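Local coordinates for EtuB protein (Clostridium kluyveri DSM 555, PDB 3IO0) that forms trimers of chains with two tandem BMC domains and probably helps build the shell of a bacterial microcompartment associated with ethanol utilisation, at residues A80-F85 / V182-N187. Numbering follows the deposited sequence.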
loop_
_atom_site.group_PDB
_atom_site.type_symbol
_atom_site.label_atom_id
_atom_site.label_comp_id
_atom_site.label_asym_id
_atom_site.label_seq_id
_atom_site.Cartn_x
_atom_site.Cartn_y
_atom_site.Cartn_z
ATOM N N ALA A 80 -7.848 -6.104 -0.847
ATOM C CA ALA A 80 -7.608 -5.016 -1.788
ATOM C C ALA A 80 -8.079 -3.633 -1.264
ATOM O O ALA A 80 -8.028 -2.653 -2.009
ATOM C CB ALA A 80 -8.311 -5.333 -3.108
ATOM N N GLY A 81 -8.530 -3.561 -0.005
ATOM C CA GLY A 81 -9.080 -2.334 0.595
ATOM C C GLY A 81 -8.270 -1.712 1.724
ATOM O O GLY A 81 -7.050 -1.902 1.827
ATOM N N HIS A 82 -8.954 -0.931 2.551
ATOM C CA HIS A 82 -8.405 -0.369 3.789
ATOM C C HIS A 82 -8.832 -1.327 4.941
ATOM O O HIS A 82 -9.746 -2.123 4.719
ATOM C CB HIS A 82 -9.015 1.012 3.963
ATOM C CG HIS A 82 -8.847 1.918 2.774
ATOM N ND1 HIS A 82 -9.867 2.180 1.886
ATOM C CD2 HIS A 82 -7.789 2.656 2.352
ATOM C CE1 HIS A 82 -9.446 3.031 0.965
ATOM N NE2 HIS A 82 -8.187 3.333 1.225
ATOM N N GLY A 83 -8.284 -1.301 6.165
ATOM C CA GLY A 83 -7.466 -0.278 6.777
ATOM C C GLY A 83 -8.324 0.714 7.557
ATOM O O GLY A 83 -8.882 1.636 6.952
ATOM N N ILE A 84 -8.463 0.581 8.876
ATOM C CA ILE A 84 -9.153 1.678 9.588
ATOM C C ILE A 84 -8.553 2.118 10.932
ATOM O O ILE A 84 -8.219 1.284 11.775
ATOM C CB ILE A 84 -10.693 1.492 9.653
ATOM C CG1 ILE A 84 -11.372 2.722 10.249
ATOM C CG2 ILE A 84 -11.064 0.283 10.431
ATOM C CD1 ILE A 84 -11.402 3.935 9.343
ATOM N N PHE A 85 -8.415 3.431 11.111
ATOM C CA PHE A 85 -7.874 3.993 12.347
ATOM C C PHE A 85 -8.615 5.263 12.746
ATOM O O PHE A 85 -8.424 6.329 12.152
ATOM C CB PHE A 85 -6.380 4.255 12.209
ATOM C CG PHE A 85 -5.742 4.868 13.428
ATOM C CD1 PHE A 85 -5.632 4.148 14.615
ATOM C CD2 PHE A 85 -5.212 6.155 13.377
ATOM C CE1 PHE A 85 -5.021 4.711 15.749
ATOM C CE2 PHE A 85 -4.611 6.724 14.493
ATOM C CZ PHE A 85 -4.511 5.995 15.686
ATOM N N VAL A 182 -7.639 10.126 -2.919
ATOM C CA VAL A 182 -8.732 9.934 -1.971
ATOM C C VAL A 182 -8.587 8.589 -1.262
ATOM O O VAL A 182 -8.980 8.450 -0.112
ATOM C CB VAL A 182 -10.113 10.035 -2.669
ATOM C CG1 VAL A 182 -11.261 9.669 -1.711
ATOM C CG2 VAL A 182 -10.314 11.422 -3.256
ATOM N N LEU A 183 -8.013 7.606 -1.951
ATOM C CA LEU A 183 -7.864 6.262 -1.393
ATOM C C LEU A 183 -6.397 5.914 -1.221
ATOM O O LEU A 183 -5.553 6.391 -1.972
ATOM C CB LEU A 183 -8.518 5.212 -2.300
ATOM C CG LEU A 183 -9.892 5.449 -2.937
ATOM C CD1 LEU A 183 -10.237 4.228 -3.756
ATOM C CD2 LEU A 183 -10.984 5.751 -1.917
ATOM N N SER A 184 -6.099 5.062 -0.253
ATOM C CA SER A 184 -4.728 4.684 0.029
ATOM C C SER A 184 -4.186 3.619 -0.913
ATOM O O SER A 184 -3.675 2.592 -0.455
ATOM C CB SER A 184 -4.618 4.192 1.466
ATOM O OG SER A 184 -5.004 5.214 2.358
ATOM N N TYR A 185 -4.281 3.866 -2.221
ATOM C CA TYR A 185 -3.804 2.917 -3.238
ATOM C C TYR A 185 -4.474 1.548 -3.162
ATOM O O TYR A 185 -3.817 0.511 -3.303
ATOM C CB TYR A 185 -2.294 2.697 -3.134
ATOM C CG TYR A 185 -1.435 3.919 -3.229
ATOM C CD1 TYR A 185 -1.836 5.030 -3.958
ATOM C CD2 TYR A 185 -0.185 3.942 -2.628
ATOM C CE1 TYR A 185 -1.032 6.148 -4.056
ATOM C CE2 TYR A 185 0.631 5.057 -2.729
ATOM C CZ TYR A 185 0.194 6.153 -3.436
ATOM O OH TYR A 185 1.002 7.247 -3.530
ATOM N N THR A 186 -5.777 1.544 -2.922
ATOM C CA THR A 186 -6.541 0.308 -2.881
ATOM C C THR A 186 -6.989 -0.009 -4.301
ATOM O O THR A 186 -6.988 0.865 -5.166
ATOM C CB THR A 186 -7.735 0.436 -1.914
ATOM O OG1 THR A 186 -8.536 1.564 -2.276
ATOM C CG2 THR A 186 -7.232 0.642 -0.493
ATOM N N ASN A 187 -7.340 -1.254 -4.573
ATOM C CA ASN A 187 -7.833 -1.562 -5.907
ATOM C C ASN A 187 -9.352 -1.384 -5.972
ATOM O O ASN A 187 -10.086 -2.323 -6.274
ATOM C CB ASN A 187 -7.401 -2.957 -6.350
ATOM C CG ASN A 187 -7.387 -3.109 -7.859
ATOM O OD1 ASN A 187 -8.198 -2.507 -8.571
ATOM N ND2 ASN A 187 -6.471 -3.926 -8.359
#
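The first torsions of His82 and Thr186 bring a ring and a methyl together. The His82 ring lies beside its own backbone N (chi1 -54°), which carries NE2 to the 182-187 loop. In Thr186 the methyl CG2 is anti to the carbonyl carbon, and it sits over one face of that ring. This is a CH-pi contact, with CG2 3.5 Å from the centroid of the His82 ring and 16° off the ring normal. At the ring edge, the backbone N of Ser184 donates to His82 NE2 over 3.1 Å. The donor is a backbone N-H, so NE2 is the acceptor; the bond is nearly straight (164°) and in the ring plane. Ring face and ring edge are thus both held by one short loop, which turns at Ser184 in an inverse gamma turn. Further along, Asn187 N donates to Ala80 O at 3.0 Å. The polar ends have partners outside the two segments: Ser184 OG bonds Leu72 O, Thr186 OG1 bonds Glu188 OE1, and Asn187 ND2 bonds Asp75 of the second subunit. The contact is buried and joins the two BMC domains of the chain. It pairs the loop leading into strand 84-90 of one sheet with the loop between strands 171-176 and 189-195 of the other.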